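Local coordinates for protein NADPH-flavin oxidoreductase (Vibrio parahaemolyticus serotype O3:K6, PDB 5UU6) that binds flavin mononucleotide and probably uses NADPH to reduce flavins or nitro compounds, working as a homodimer, at residues A[58-63]-A[74-79]; A[80-85]-A[156-161]; A[84-89]-A[104-109]; A[96-101]-A[238-243]; A[134-139]-A[152-157]. All blocks are in the same frame, centred on the assembly; numbering follows the deposited sequence.

Contact 1 of 5, residues A[58-63]-A[74-79]; sequences EKRSQL and ESAAEF
Arg60 reaches out of helix 57-66 into the turn that joins helix 72-75 to strand 78-85, and its guanidinium group gathers the backbone carbonyls there. Arg60 NH1 donates to Ala76 O at 2.8 Å with a nearly straight N-H...O angle of 168°, the oxygen lying in the guanidinium plane; NH2 adds weak bonds to Ala76 O and Ala77 O. Bends at chi2 and chi3 turn the guanidinium edge toward these oxygens. Val73 O and Val54 O take further bonds from NH1 and NE, which probably helps to stabilise the positive charge in this buried setting.

Packing contacts surround these bonds. Phe79 CB lies over one face of the guanidinium, 3.4 Å from Arg60 NE. Farther along the helix, Leu63 CD1 makes an apolar contact with Phe79 CE2, 3.9 Å away. Nearer the surface, Glu74 OE2 approaches Ser61 OG to 3.6 Å, a close polar approach rather than a hydrogen bond.

Ala77 and Glu78 form a classic beta bulge opposite Leu160, where strand 78-85 begins. Phe79 also packs on Cys159 of strand 152-161, and Leu63 on Val142 and Leu145, linking helix 57-66 to helix 139-145 as well as to the start of strand 78-85.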
# COMPACT_ATOMS: atom_id res chain seq x y z
N GLU A 58 -1.42 -27.87 7.80
CA GLU A 58 -2.10 -28.33 6.58
C GLU A 58 -2.56 -27.15 5.72
O GLU A 58 -2.47 -27.21 4.48
CB GLU A 58 -3.28 -29.22 6.94
N LYS A 59 -3.10 -26.09 6.33
CA LYS A 59 -3.45 -24.90 5.55
C LYS A 59 -2.22 -24.24 4.97
O LYS A 59 -2.24 -23.75 3.84
CB LYS A 59 -4.24 -23.90 6.40
CG LYS A 59 -5.60 -24.38 6.86
CD LYS A 59 -6.32 -23.22 7.52
CE LYS A 59 -7.81 -23.42 7.57
NZ LYS A 59 -8.50 -22.11 7.55
N ARG A 60 -1.13 -24.20 5.73
CA ARG A 60 0.13 -23.71 5.20
C ARG A 60 0.52 -24.48 3.94
O ARG A 60 0.90 -23.88 2.93
CB ARG A 60 1.21 -23.81 6.28
CG ARG A 60 2.28 -22.75 6.15
CD ARG A 60 1.78 -21.30 6.41
NE ARG A 60 2.15 -20.87 7.77
CZ ARG A 60 3.40 -20.71 8.20
NH1 ARG A 60 4.43 -20.92 7.39
NH2 ARG A 60 3.62 -20.33 9.46
N SER A 61 0.40 -25.81 3.98
CA SER A 61 0.70 -26.62 2.80
C SER A 61 -0.20 -26.25 1.63
O SER A 61 0.27 -26.08 0.50
CB SER A 61 0.51 -28.10 3.13
OG SER A 61 1.17 -28.85 2.15
N GLN A 62 -1.51 -26.17 1.89
CA GLN A 62 -2.45 -25.80 0.84
C GLN A 62 -2.12 -24.43 0.27
O GLN A 62 -2.10 -24.24 -0.96
CB GLN A 62 -3.87 -25.82 1.40
CG GLN A 62 -4.44 -27.23 1.52
CD GLN A 62 -4.68 -27.85 0.16
OE1 GLN A 62 -5.66 -27.53 -0.52
NE2 GLN A 62 -3.77 -28.74 -0.26
N LEU A 63 -1.84 -23.47 1.15
CA LEU A 63 -1.55 -22.11 0.68
C LEU A 63 -0.29 -22.09 -0.15
O LEU A 63 -0.19 -21.36 -1.15
CB LEU A 63 -1.43 -21.16 1.88
CG LEU A 63 -2.79 -20.82 2.53
CD1 LEU A 63 -2.62 -20.22 3.90
CD2 LEU A 63 -3.63 -19.89 1.64
N GLU A 74 5.38 -22.38 3.22
CA GLU A 74 5.25 -23.45 4.21
C GLU A 74 6.39 -23.39 5.23
O GLU A 74 6.17 -23.64 6.42
CB GLU A 74 5.20 -24.80 3.47
CG GLU A 74 4.93 -26.00 4.34
CD GLU A 74 4.49 -27.25 3.54
OE1 GLU A 74 4.59 -27.24 2.29
OE2 GLU A 74 4.04 -28.22 4.19
N SER A 75 7.58 -23.03 4.80
CA SER A 75 8.72 -23.01 5.69
C SER A 75 8.87 -21.70 6.48
O SER A 75 9.62 -21.67 7.45
CB SER A 75 10.01 -23.27 4.90
OG SER A 75 10.36 -22.12 4.15
N ALA A 76 8.15 -20.63 6.13
CA ALA A 76 8.32 -19.42 6.93
C ALA A 76 7.85 -19.62 8.36
O ALA A 76 6.91 -20.38 8.63
CB ALA A 76 7.57 -18.24 6.32
N ALA A 77 8.50 -18.90 9.28
CA ALA A 77 8.08 -18.93 10.68
C ALA A 77 6.64 -18.47 10.83
O ALA A 77 5.86 -19.10 11.55
CB ALA A 77 9.02 -18.05 11.51
N GLU A 78 6.27 -17.38 10.15
CA GLU A 78 4.90 -16.91 10.20
C GLU A 78 4.43 -16.55 8.80
O GLU A 78 5.23 -16.16 7.94
CB GLU A 78 4.73 -15.74 11.19
CG GLU A 78 5.16 -16.16 12.62
CD GLU A 78 3.98 -16.67 13.42
OE1 GLU A 78 4.20 -17.31 14.47
OE2 GLU A 78 2.82 -16.45 12.99
N PHE A 79 3.13 -16.73 8.57
CA PHE A 79 2.52 -16.42 7.29
C PHE A 79 1.24 -15.64 7.54
O PHE A 79 0.31 -16.15 8.18
CB PHE A 79 2.22 -17.68 6.47
CG PHE A 79 1.72 -17.37 5.08
CD1 PHE A 79 2.55 -16.73 4.17
CD2 PHE A 79 0.44 -17.68 4.69
CE1 PHE A 79 2.14 -16.44 2.89
CE2 PHE A 79 0.01 -17.40 3.40
CZ PHE A 79 0.87 -16.78 2.50

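Contact 2 of 5, residues A[80-85]-A[156-161]; sequences LVFCID and FGMCLG
Phe82 sets its CB over one face of the Phe156 ring, a CH-pi contact 4.0 Å from CB to the ring centroid. The two rings are nearly parallel, 22° apart, but offset until little of one lies over the other, and the closest carbons are Phe82 CD1 and Phe156 CE1 at 3.5 Å. Phe156 achieves this with CG lodged between its backbone N and carbonyl carbon (chi1 55°), which swings the ring toward strand 78-85.

The selenomethionine Met158 continues the row. A bend at chi3 brings its methyl CE to the edge of the Phe82 ring, 3.5 Å from CE1, and at the same time against Leu80 CD1, a tight 3.4 Å. Leu80 and Met158 run alongside each other from neighbouring strands, as expected for directly paired residues on one sheet face.

The backbones pair antiparallel. Leu80 N bonds to Met158 O at 3.0 Å and Phe82 N to Phe156 O at 2.8 Å, whereas the return bond from Met158 N to Leu80 O is weak. Between these hydrogen-bonded pairs, Val81 and Gly157 form a non-hydrogen-bonded pair with CA atoms 4.2 Å apart.

These are the central strands of the four-stranded antiparallel sheet, between strands 49-53 and 128-132. Phe156, Met158 and Leu160 pack against helix 101-124, and Phe156 also touches Val109 of the second subunit.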
# COMPACT_ATOMS: atom_id res chain seq x y z
N LEU A 80 1.20 -14.43 6.99
CA LEU A 80 0.14 -13.47 7.22
C LEU A 80 -0.57 -13.29 5.88
O LEU A 80 0.10 -13.18 4.85
CB LEU A 80 0.71 -12.15 7.72
CG LEU A 80 1.55 -12.14 9.03
CD1 LEU A 80 1.71 -10.66 9.44
CD2 LEU A 80 0.87 -12.92 10.13
N VAL A 81 -1.90 -13.29 5.88
CA VAL A 81 -2.66 -13.06 4.65
C VAL A 81 -3.42 -11.76 4.83
O VAL A 81 -4.29 -11.66 5.72
CB VAL A 81 -3.61 -14.23 4.33
CG1 VAL A 81 -4.39 -13.92 3.02
CG2 VAL A 81 -2.86 -15.54 4.24
N PHE A 82 -3.12 -10.76 3.99
CA PHE A 82 -3.75 -9.45 4.10
C PHE A 82 -5.01 -9.41 3.24
O PHE A 82 -4.97 -9.80 2.08
CB PHE A 82 -2.77 -8.35 3.68
CG PHE A 82 -1.67 -8.11 4.69
CD1 PHE A 82 -0.56 -8.96 4.75
CD2 PHE A 82 -1.78 -7.09 5.63
CE1 PHE A 82 0.46 -8.75 5.69
CE2 PHE A 82 -0.77 -6.90 6.59
CZ PHE A 82 0.35 -7.73 6.61
N CYS A 83 -6.12 -8.92 3.82
CA CYS A 83 -7.42 -8.92 3.19
C CYS A 83 -8.07 -7.56 3.29
O CYS A 83 -8.00 -6.92 4.34
CB CYS A 83 -8.38 -9.93 3.86
SG CYS A 83 -7.64 -11.58 4.04
N ILE A 84 -8.78 -7.16 2.23
CA ILE A 84 -9.77 -6.08 2.35
C ILE A 84 -10.92 -6.54 3.23
O ILE A 84 -11.44 -7.66 3.08
CB ILE A 84 -10.28 -5.71 0.95
CG1 ILE A 84 -9.14 -5.17 0.12
CG2 ILE A 84 -11.43 -4.70 1.06
CD1 ILE A 84 -9.56 -4.95 -1.35
N ASP A 85 -11.38 -5.67 4.13
CA ASP A 85 -12.46 -6.06 5.05
C ASP A 85 -13.45 -4.90 5.15
O ASP A 85 -13.18 -3.91 5.83
CB ASP A 85 -11.91 -6.45 6.43
CG ASP A 85 -12.97 -7.13 7.32
OD1 ASP A 85 -14.19 -6.89 7.13
OD2 ASP A 85 -12.58 -7.87 8.25
N PHE A 156 -2.85 -10.29 -0.68
CA PHE A 156 -1.52 -10.91 -0.78
C PHE A 156 -1.15 -11.48 0.57
O PHE A 156 -1.73 -11.13 1.62
CB PHE A 156 -0.44 -9.90 -1.23
CG PHE A 156 -0.39 -8.69 -0.34
CD1 PHE A 156 0.38 -8.70 0.82
CD2 PHE A 156 -1.17 -7.57 -0.61
CE1 PHE A 156 0.40 -7.59 1.69
CE2 PHE A 156 -1.17 -6.44 0.26
CZ PHE A 156 -0.37 -6.47 1.41
N GLY A 157 -0.16 -12.35 0.56
CA GLY A 157 0.39 -12.89 1.78
C GLY A 157 1.75 -12.29 2.07
O GLY A 157 2.28 -11.45 1.35
N MSE A 158 2.31 -12.74 3.17
CA MSE A 158 3.58 -12.22 3.63
C MSE A 158 4.26 -13.31 4.46
O MSE A 158 3.70 -13.77 5.46
CB MSE A 158 3.39 -10.99 4.46
CG MSE A 158 4.75 -10.53 4.98
SE MSE A 158 4.81 -8.74 5.73
CE MSE A 158 3.59 -8.95 7.17
N CYS A 159 5.44 -13.75 4.03
CA CYS A 159 6.26 -14.67 4.84
C CYS A 159 7.19 -13.84 5.72
O CYS A 159 7.68 -12.80 5.31
CB CYS A 159 7.13 -15.60 3.99
SG CYS A 159 6.30 -16.56 2.69
N LEU A 160 7.42 -14.33 6.94
CA LEU A 160 8.38 -13.77 7.86
C LEU A 160 9.14 -14.89 8.55
O LEU A 160 8.58 -15.96 8.83
CB LEU A 160 7.74 -12.89 8.94
CG LEU A 160 6.82 -11.77 8.44
CD1 LEU A 160 5.89 -11.25 9.52
CD2 LEU A 160 7.75 -10.67 8.06
N GLY A 161 10.41 -14.62 8.84
CA GLY A 161 11.22 -15.60 9.54
C GLY A 161 12.62 -15.09 9.70
O GLY A 161 12.95 -13.96 9.32

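Contact 3 of 5, residues A[84-89]-A[104-109]; sequences IDYQRH and MLIGAV
Ile84 packs its CG1 against Gly107, where the C-terminal end of inner strand 78-85 of the nitroreductase sheet meets the long helix 101-124. This CG1, anti to the carbonyl carbon (chi1 -63°), is directed at the helix backbone, and Ile84 CG1 comes 3.9 Å from Gly107 CA. The isoleucine thus lies directly on the helix backbone at the glycine. From CG1 the chain continues to CD1, and Ile84 CD1 crosses the selenomethionine Met104 at a slant, touching its CG at 3.8 Å. Met104 itself leaves the helix away from the strand, and only the near part of its bent chain meets the isoleucine; it also packs on Leu105 of the second subunit.

Tyr86 approaches from the turn after the strand. Its CB does not aim at the helix, but the long ring carries the hydroxyl there, and the side chain crosses Ile106 at about a right angle. Tyr86 OH sits 3.7 Å from Ile106 CG2. The hydroxyl's polar partner is Leu103 O, one turn before Gly107, so the tyrosine joins the helix by a hydrogen bond as well as by packing. Farther along, Val109 touches the bound FMN.

Tyr86 occupies the N-cap position of helix 87-92, and the preceding Asp85 holds the turn through an Asx motif. Its carboxylate is also hydrogen-bonded to Ser50 and to Tyr184 of the second subunit. Within the turn, Asp85 OD1 takes the backbone N of Arg88 at 3.0 Å, met on the syn side and 29° out of the carboxylate plane.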
# COMPACT_ATOMS: atom_id res chain seq x y z
N ILE A 84 -8.78 -7.16 2.23
CA ILE A 84 -9.77 -6.08 2.35
C ILE A 84 -10.92 -6.54 3.23
O ILE A 84 -11.44 -7.66 3.08
CB ILE A 84 -10.28 -5.71 0.95
CG1 ILE A 84 -9.14 -5.17 0.12
CG2 ILE A 84 -11.43 -4.70 1.06
CD1 ILE A 84 -9.56 -4.95 -1.35
N ASP A 85 -11.38 -5.67 4.13
CA ASP A 85 -12.46 -6.06 5.05
C ASP A 85 -13.45 -4.90 5.15
O ASP A 85 -13.18 -3.91 5.83
CB ASP A 85 -11.91 -6.45 6.43
CG ASP A 85 -12.97 -7.13 7.32
OD1 ASP A 85 -14.19 -6.89 7.13
OD2 ASP A 85 -12.58 -7.87 8.25
N TYR A 86 -14.59 -5.03 4.46
CA TYR A 86 -15.78 -4.24 4.72
C TYR A 86 -16.86 -5.05 5.44
O TYR A 86 -18.00 -4.60 5.57
CB TYR A 86 -16.32 -3.63 3.42
CG TYR A 86 -15.36 -2.57 2.90
CD1 TYR A 86 -15.38 -1.30 3.41
CD2 TYR A 86 -14.41 -2.88 1.91
CE1 TYR A 86 -14.48 -0.34 2.96
CE2 TYR A 86 -13.49 -1.93 1.46
CZ TYR A 86 -13.54 -0.66 1.98
OH TYR A 86 -12.64 0.31 1.56
N GLN A 87 -16.52 -6.26 5.90
CA GLN A 87 -17.50 -7.05 6.63
C GLN A 87 -17.66 -6.57 8.06
O GLN A 87 -18.78 -6.63 8.59
CB GLN A 87 -17.13 -8.53 6.58
CG GLN A 87 -18.14 -9.45 7.34
CD GLN A 87 -19.60 -9.23 6.96
OE1 GLN A 87 -20.41 -8.93 7.81
NE2 GLN A 87 -19.93 -9.42 5.69
N ARG A 88 -16.60 -6.10 8.72
CA ARG A 88 -16.79 -5.48 10.04
C ARG A 88 -17.82 -4.37 9.95
O ARG A 88 -18.74 -4.29 10.78
CB ARG A 88 -15.47 -4.94 10.58
CG ARG A 88 -14.51 -5.98 11.13
CD ARG A 88 -13.43 -5.32 11.97
NE ARG A 88 -12.56 -4.45 11.17
CZ ARG A 88 -11.38 -4.84 10.67
NH1 ARG A 88 -10.95 -6.08 10.91
NH2 ARG A 88 -10.64 -4.00 9.96
N HIS A 89 -17.70 -3.51 8.93
CA HIS A 89 -18.64 -2.41 8.78
C HIS A 89 -20.06 -2.92 8.52
O HIS A 89 -21.02 -2.42 9.12
CB HIS A 89 -18.17 -1.47 7.68
CG HIS A 89 -16.72 -1.12 7.78
ND1 HIS A 89 -15.71 -1.97 7.36
CD2 HIS A 89 -16.10 -0.03 8.29
CE1 HIS A 89 -14.54 -1.41 7.59
NE2 HIS A 89 -14.75 -0.23 8.16
N MSE A 104 -12.35 -0.67 -3.09
CA MSE A 104 -11.34 -1.66 -3.32
C MSE A 104 -10.01 -0.92 -3.41
O MSE A 104 -8.99 -1.38 -2.91
CB MSE A 104 -11.63 -2.46 -4.59
CG MSE A 104 -10.66 -3.61 -4.75
SE MSE A 104 -9.17 -2.98 -5.88
CE MSE A 104 -10.15 -3.55 -7.49
N LEU A 105 -10.03 0.23 -4.07
CA LEU A 105 -8.84 1.05 -4.17
C LEU A 105 -8.29 1.42 -2.78
O LEU A 105 -7.12 1.19 -2.50
CB LEU A 105 -9.16 2.30 -4.98
CG LEU A 105 -8.01 3.14 -5.52
CD1 LEU A 105 -8.58 3.99 -6.67
CD2 LEU A 105 -7.37 4.03 -4.40
N ILE A 106 -9.14 1.97 -1.91
CA ILE A 106 -8.78 2.24 -0.50
C ILE A 106 -8.28 0.99 0.21
O ILE A 106 -7.29 1.04 0.95
CB ILE A 106 -10.00 2.83 0.24
CG1 ILE A 106 -10.20 4.28 -0.16
CG2 ILE A 106 -9.88 2.71 1.80
CD1 ILE A 106 -11.63 4.77 0.18
N GLY A 107 -9.01 -0.12 0.07
CA GLY A 107 -8.58 -1.37 0.70
C GLY A 107 -7.19 -1.78 0.25
O GLY A 107 -6.35 -2.20 1.07
N ALA A 108 -6.89 -1.61 -1.04
CA ALA A 108 -5.60 -2.07 -1.56
C ALA A 108 -4.48 -1.17 -1.08
O ALA A 108 -3.44 -1.65 -0.62
CB ALA A 108 -5.63 -2.13 -3.09
N VAL A 109 -4.65 0.15 -1.21
CA VAL A 109 -3.62 1.09 -0.74
C VAL A 109 -3.36 0.87 0.75
O VAL A 109 -2.20 0.73 1.19
CB VAL A 109 -4.05 2.54 -1.02
CG1 VAL A 109 -3.24 3.51 -0.18
CG2 VAL A 109 -3.96 2.85 -2.48

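Contact 4 of 5, residues A[96-101]-A[238-243]; sequences VQADFT and KGLAKK
Asp99 and the two final lysines, Lys242 and Lys243, form a salt-bridge network that binds the C-terminal tail to the loop before helix 101-124. Asp99 OD2 is 3.4 Å from Lys242 NZ, and a longer bridge runs to Lys243 NZ. The aliphatic arm of Lys243 also passes over the Phe100 ring, with Lys243 CE above one face and Lys243 CD 3.7 Å from Phe100 CE1. A chi1 of 51° helps direct this chain back across the loop.

Backbone bonds set these side chains in place. Lys242 N donates to Asp99 O at 2.8 Å, and Lys243 N adds a weak bond to the same oxygen. A water joins Ala98 O and Phe100 O to Ala241 N, and another links Thr101 OG1 to Ala241 O.

Upstream, Gly239 closes helix 231-237 in a Schellman motif with positive phi, and Leu240 CD2 comes 3.4 Å from Ala98 O. Phe100 and Thr101 also pack on the second subunit. At the terminus, one oxygen, O, of the C-terminal carboxylate of Lys243 is gripped twice by a single residue: Thr101 N reaches Lys243 O at 2.8 Å, and Thr101 OG1 at 2.7 Å from out of the carboxylate plane.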
# COMPACT_ATOMS: atom_id res chain seq x y z
N VAL A 96 -24.43 -0.61 4.86
CA VAL A 96 -23.20 -0.15 4.22
C VAL A 96 -23.17 -0.59 2.75
O VAL A 96 -23.64 -1.67 2.39
CB VAL A 96 -22.00 -0.68 5.02
CG1 VAL A 96 -20.77 -0.70 4.16
CG2 VAL A 96 -21.81 0.13 6.34
N GLN A 97 -22.65 0.28 1.90
CA GLN A 97 -22.48 0.02 0.47
C GLN A 97 -20.98 -0.19 0.22
O GLN A 97 -20.21 0.78 0.15
CB GLN A 97 -23.03 1.18 -0.35
CG GLN A 97 -24.58 1.27 -0.43
CD GLN A 97 -25.01 2.26 -1.48
OE1 GLN A 97 -25.42 3.38 -1.16
NE2 GLN A 97 -24.84 1.89 -2.75
N ALA A 98 -20.58 -1.45 0.07
CA ALA A 98 -19.18 -1.83 -0.02
C ALA A 98 -18.74 -2.18 -1.44
O ALA A 98 -17.58 -2.56 -1.63
CB ALA A 98 -18.89 -3.02 0.90
N ASP A 99 -19.61 -2.03 -2.44
CA ASP A 99 -19.32 -2.51 -3.78
C ASP A 99 -18.77 -1.43 -4.73
O ASP A 99 -18.58 -1.71 -5.91
CB ASP A 99 -20.56 -3.17 -4.40
CG ASP A 99 -21.83 -2.33 -4.28
OD1 ASP A 99 -21.88 -1.34 -3.52
OD2 ASP A 99 -22.81 -2.68 -4.96
N PHE A 100 -18.42 -0.25 -4.23
CA PHE A 100 -17.80 0.76 -5.08
C PHE A 100 -16.32 0.47 -5.33
O PHE A 100 -15.59 0.08 -4.41
CB PHE A 100 -17.97 2.13 -4.42
CG PHE A 100 -19.38 2.63 -4.50
CD1 PHE A 100 -19.85 3.17 -5.70
CD2 PHE A 100 -20.25 2.48 -3.42
CE1 PHE A 100 -21.15 3.61 -5.84
CE2 PHE A 100 -21.60 2.90 -3.56
CZ PHE A 100 -22.04 3.48 -4.78
N THR A 101 -15.87 0.70 -6.57
CA THR A 101 -14.44 0.51 -6.91
C THR A 101 -13.50 1.36 -6.03
O THR A 101 -12.40 0.91 -5.67
CB THR A 101 -14.20 0.86 -8.39
OG1 THR A 101 -14.91 -0.08 -9.22
CG2 THR A 101 -12.71 0.74 -8.71
N LYS A 238 -17.34 -11.56 -4.13
CA LYS A 238 -17.33 -11.22 -2.71
C LYS A 238 -18.11 -9.93 -2.41
O LYS A 238 -18.10 -9.45 -1.26
CB LYS A 238 -15.89 -11.07 -2.18
CG LYS A 238 -14.92 -12.21 -2.49
CD LYS A 238 -15.43 -13.62 -1.99
CE LYS A 238 -15.83 -13.67 -0.50
NZ LYS A 238 -14.65 -13.38 0.38
N GLY A 239 -18.76 -9.34 -3.41
CA GLY A 239 -19.50 -8.10 -3.24
C GLY A 239 -18.71 -6.82 -3.48
O GLY A 239 -19.22 -5.74 -3.20
N LEU A 240 -17.49 -6.90 -4.00
CA LEU A 240 -16.63 -5.72 -4.11
C LEU A 240 -16.40 -5.34 -5.56
O LEU A 240 -16.41 -6.18 -6.45
CB LEU A 240 -15.27 -5.96 -3.43
CG LEU A 240 -15.28 -6.48 -1.99
CD1 LEU A 240 -13.92 -6.98 -1.59
CD2 LEU A 240 -15.77 -5.40 -1.01
N ALA A 241 -16.13 -4.05 -5.79
CA ALA A 241 -15.63 -3.55 -7.06
C ALA A 241 -16.63 -3.77 -8.19
O ALA A 241 -16.23 -4.09 -9.32
CB ALA A 241 -14.29 -4.20 -7.43
N LYS A 242 -17.94 -3.65 -7.89
CA LYS A 242 -18.99 -3.92 -8.88
C LYS A 242 -19.46 -2.68 -9.61
O LYS A 242 -20.30 -2.80 -10.51
CB LYS A 242 -20.22 -4.61 -8.26
CG LYS A 242 -19.92 -5.90 -7.54
CD LYS A 242 -21.16 -6.55 -6.90
CE LYS A 242 -22.16 -5.53 -6.39
NZ LYS A 242 -23.14 -6.08 -5.38
N LYS A 243 -18.93 -1.50 -9.28
CA LYS A 243 -19.34 -0.27 -9.94
C LYS A 243 -18.40 0.93 -9.64
O LYS A 243 -17.44 0.82 -8.86
CB LYS A 243 -20.76 0.06 -9.52
CG LYS A 243 -20.98 0.07 -8.02
CD LYS A 243 -22.33 0.69 -7.70
CE LYS A 243 -23.05 -0.08 -6.62
NZ LYS A 243 -24.00 0.76 -5.83
OXT LYS A 243 -18.59 2.05 -10.14
O HOH W 1 -15.70 -2.47 -3.56
O HOH W 2 -14.47 -2.54 -10.56

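Contact 5 of 5, residues A[134-139]-A[152-157]; sequences GLRNNA and TAILFG
This is a largely apolar packing contact, with one buried hydrogen bond, between the 3-10 turn after strand 128-132 and the inner strand 152-161. Ile154 supplies its centre. Its first torsion (chi1 64°) points the longer branch at the turn, and Ile154 CD1 touches Leu135 CB in the turn at 3.9 Å and Ala139 CB at the start of helix 139-145 at 4.2 Å. Leu135 then sends CD1 along the strand to the backbone of Gly157, with Leu135 CD1 3.8 Å from Gly157 N. This methyl rests directly on the glycine backbone.

Arg136 makes the polar link. Arg136 NH1 donates to Leu155 O at 2.8 Å with an N-H...O angle of 160°; the oxygen is close to the guanidinium plane, but the donor is tilted 27° from the carbonyl plane. A bend at chi3 turns the guanidinium back to this oxygen; Arg136 CG also lies 3.2 Å from Leu155 O. Arg136 NE forms a salt bridge with Glu102 of the second subunit.

Leu155 and Phe156 form a classic beta bulge opposite Phe82. Gly134, in this turn, belongs to the FMN site and gives a weak hydrogen bond from its N to flavin O4. The arrangement thus backs a flavin-binding turn with the central sheet of the nitroreductase fold.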
# COMPACT_ATOMS: atom_id res chain seq x y z
N GLY A 134 1.25 -14.25 -5.04
CA GLY A 134 0.95 -15.46 -5.79
C GLY A 134 -0.32 -16.14 -5.35
O GLY A 134 -0.92 -16.90 -6.15
N LEU A 135 -0.76 -15.87 -4.12
CA LEU A 135 -2.06 -16.34 -3.63
C LEU A 135 -3.20 -15.99 -4.58
O LEU A 135 -4.16 -16.76 -4.72
CB LEU A 135 -2.35 -15.71 -2.27
CG LEU A 135 -1.46 -16.14 -1.12
CD1 LEU A 135 -2.06 -15.56 0.14
CD2 LEU A 135 -1.41 -17.67 -1.09
N ARG A 136 -3.12 -14.83 -5.23
CA ARG A 136 -4.13 -14.43 -6.22
C ARG A 136 -4.18 -15.32 -7.45
O ARG A 136 -5.16 -15.22 -8.18
CB ARG A 136 -3.89 -12.97 -6.65
CG ARG A 136 -3.90 -11.98 -5.47
CD ARG A 136 -4.29 -10.58 -5.93
NE ARG A 136 -3.32 -10.07 -6.87
CZ ARG A 136 -2.19 -9.45 -6.53
NH1 ARG A 136 -1.88 -9.25 -5.25
NH2 ARG A 136 -1.37 -9.01 -7.46
N ASN A 137 -3.20 -16.19 -7.70
CA ASN A 137 -3.36 -17.19 -8.76
C ASN A 137 -4.64 -18.00 -8.57
O ASN A 137 -5.27 -18.43 -9.54
CB ASN A 137 -2.19 -18.18 -8.80
CG ASN A 137 -0.88 -17.54 -9.20
OD1 ASN A 137 -0.86 -16.53 -9.92
ND2 ASN A 137 0.23 -18.11 -8.73
N ASN A 138 -4.97 -18.29 -7.32
CA ASN A 138 -6.08 -19.14 -6.94
C ASN A 138 -6.93 -18.44 -5.87
O ASN A 138 -7.30 -19.03 -4.85
CB ASN A 138 -5.52 -20.47 -6.45
CG ASN A 138 -4.84 -21.24 -7.58
OD1 ASN A 138 -5.52 -21.79 -8.42
ND2 ASN A 138 -3.51 -21.25 -7.61
N ALA A 139 -7.26 -17.17 -6.12
CA ALA A 139 -7.88 -16.33 -5.09
C ALA A 139 -9.12 -17.00 -4.50
O ALA A 139 -9.25 -17.13 -3.28
CB ALA A 139 -8.21 -14.96 -5.68
N THR A 152 -15.24 -9.19 1.99
CA THR A 152 -13.80 -9.32 2.24
C THR A 152 -13.17 -10.02 1.04
O THR A 152 -13.86 -10.74 0.30
CB THR A 152 -13.50 -10.12 3.52
OG1 THR A 152 -13.90 -11.48 3.34
CG2 THR A 152 -14.28 -9.58 4.67
N ALA A 153 -11.87 -9.83 0.85
CA ALA A 153 -11.15 -10.43 -0.28
C ALA A 153 -9.66 -10.50 0.04
O ALA A 153 -9.12 -9.54 0.56
CB ALA A 153 -11.35 -9.64 -1.57
N ILE A 154 -9.00 -11.62 -0.29
CA ILE A 154 -7.55 -11.66 -0.09
C ILE A 154 -6.89 -10.76 -1.12
O ILE A 154 -7.42 -10.54 -2.22
CB ILE A 154 -6.95 -13.08 -0.19
CG1 ILE A 154 -7.16 -13.60 -1.61
CG2 ILE A 154 -7.55 -14.02 0.87
CD1 ILE A 154 -5.90 -14.15 -2.27
N LEU A 155 -5.76 -10.18 -0.75
CA LEU A 155 -4.92 -9.39 -1.64
C LEU A 155 -3.54 -9.98 -1.79
O LEU A 155 -3.07 -10.16 -2.92
CB LEU A 155 -4.79 -7.96 -1.11
CG LEU A 155 -6.03 -7.12 -1.22
CD1 LEU A 155 -5.65 -5.70 -0.79
CD2 LEU A 155 -6.61 -7.17 -2.66
N PHE A 156 -2.85 -10.29 -0.68
CA PHE A 156 -1.52 -10.91 -0.78
C PHE A 156 -1.15 -11.48 0.57
O PHE A 156 -1.73 -11.13 1.62
CB PHE A 156 -0.44 -9.90 -1.23
CG PHE A 156 -0.39 -8.69 -0.34
CD1 PHE A 156 0.38 -8.70 0.82
CD2 PHE A 156 -1.17 -7.57 -0.61
CE1 PHE A 156 0.40 -7.59 1.69
CE2 PHE A 156 -1.17 -6.44 0.26
CZ PHE A 156 -0.37 -6.47 1.41
N GLY A 157 -0.16 -12.35 0.56
CA GLY A 157 0.39 -12.89 1.78
C GLY A 157 1.75 -12.29 2.07
O GLY A 157 2.28 -11.45 1.35

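How the contacts relate
Contacts 1, 2 and 5 meet on the central sheet: a probable hydrogen bond, Leu160 N to Glu78 O (3.0 Å), carries the strand pairing of contact 2 into contact 1, and another, Leu155 N to Phe82 O (3.0 Å), carries it into contact 5. Phe79 CZ packs 4.0 Å from Leu135 CD1, joining contacts 1 and 5. Contact 3 starts from the end of strand 78-85 and abuts contact 4, where Tyr86 CB lies 3.6 Å from Ala98 CB. Contact 5 holds Gly134 of the FMN site and contact 3 Val109 of an FMN pocket. Phe156, shared by contacts 2 and 5, has its side chain about 5 Å from a bound FMN; contact 4 is remote from the annotated sites.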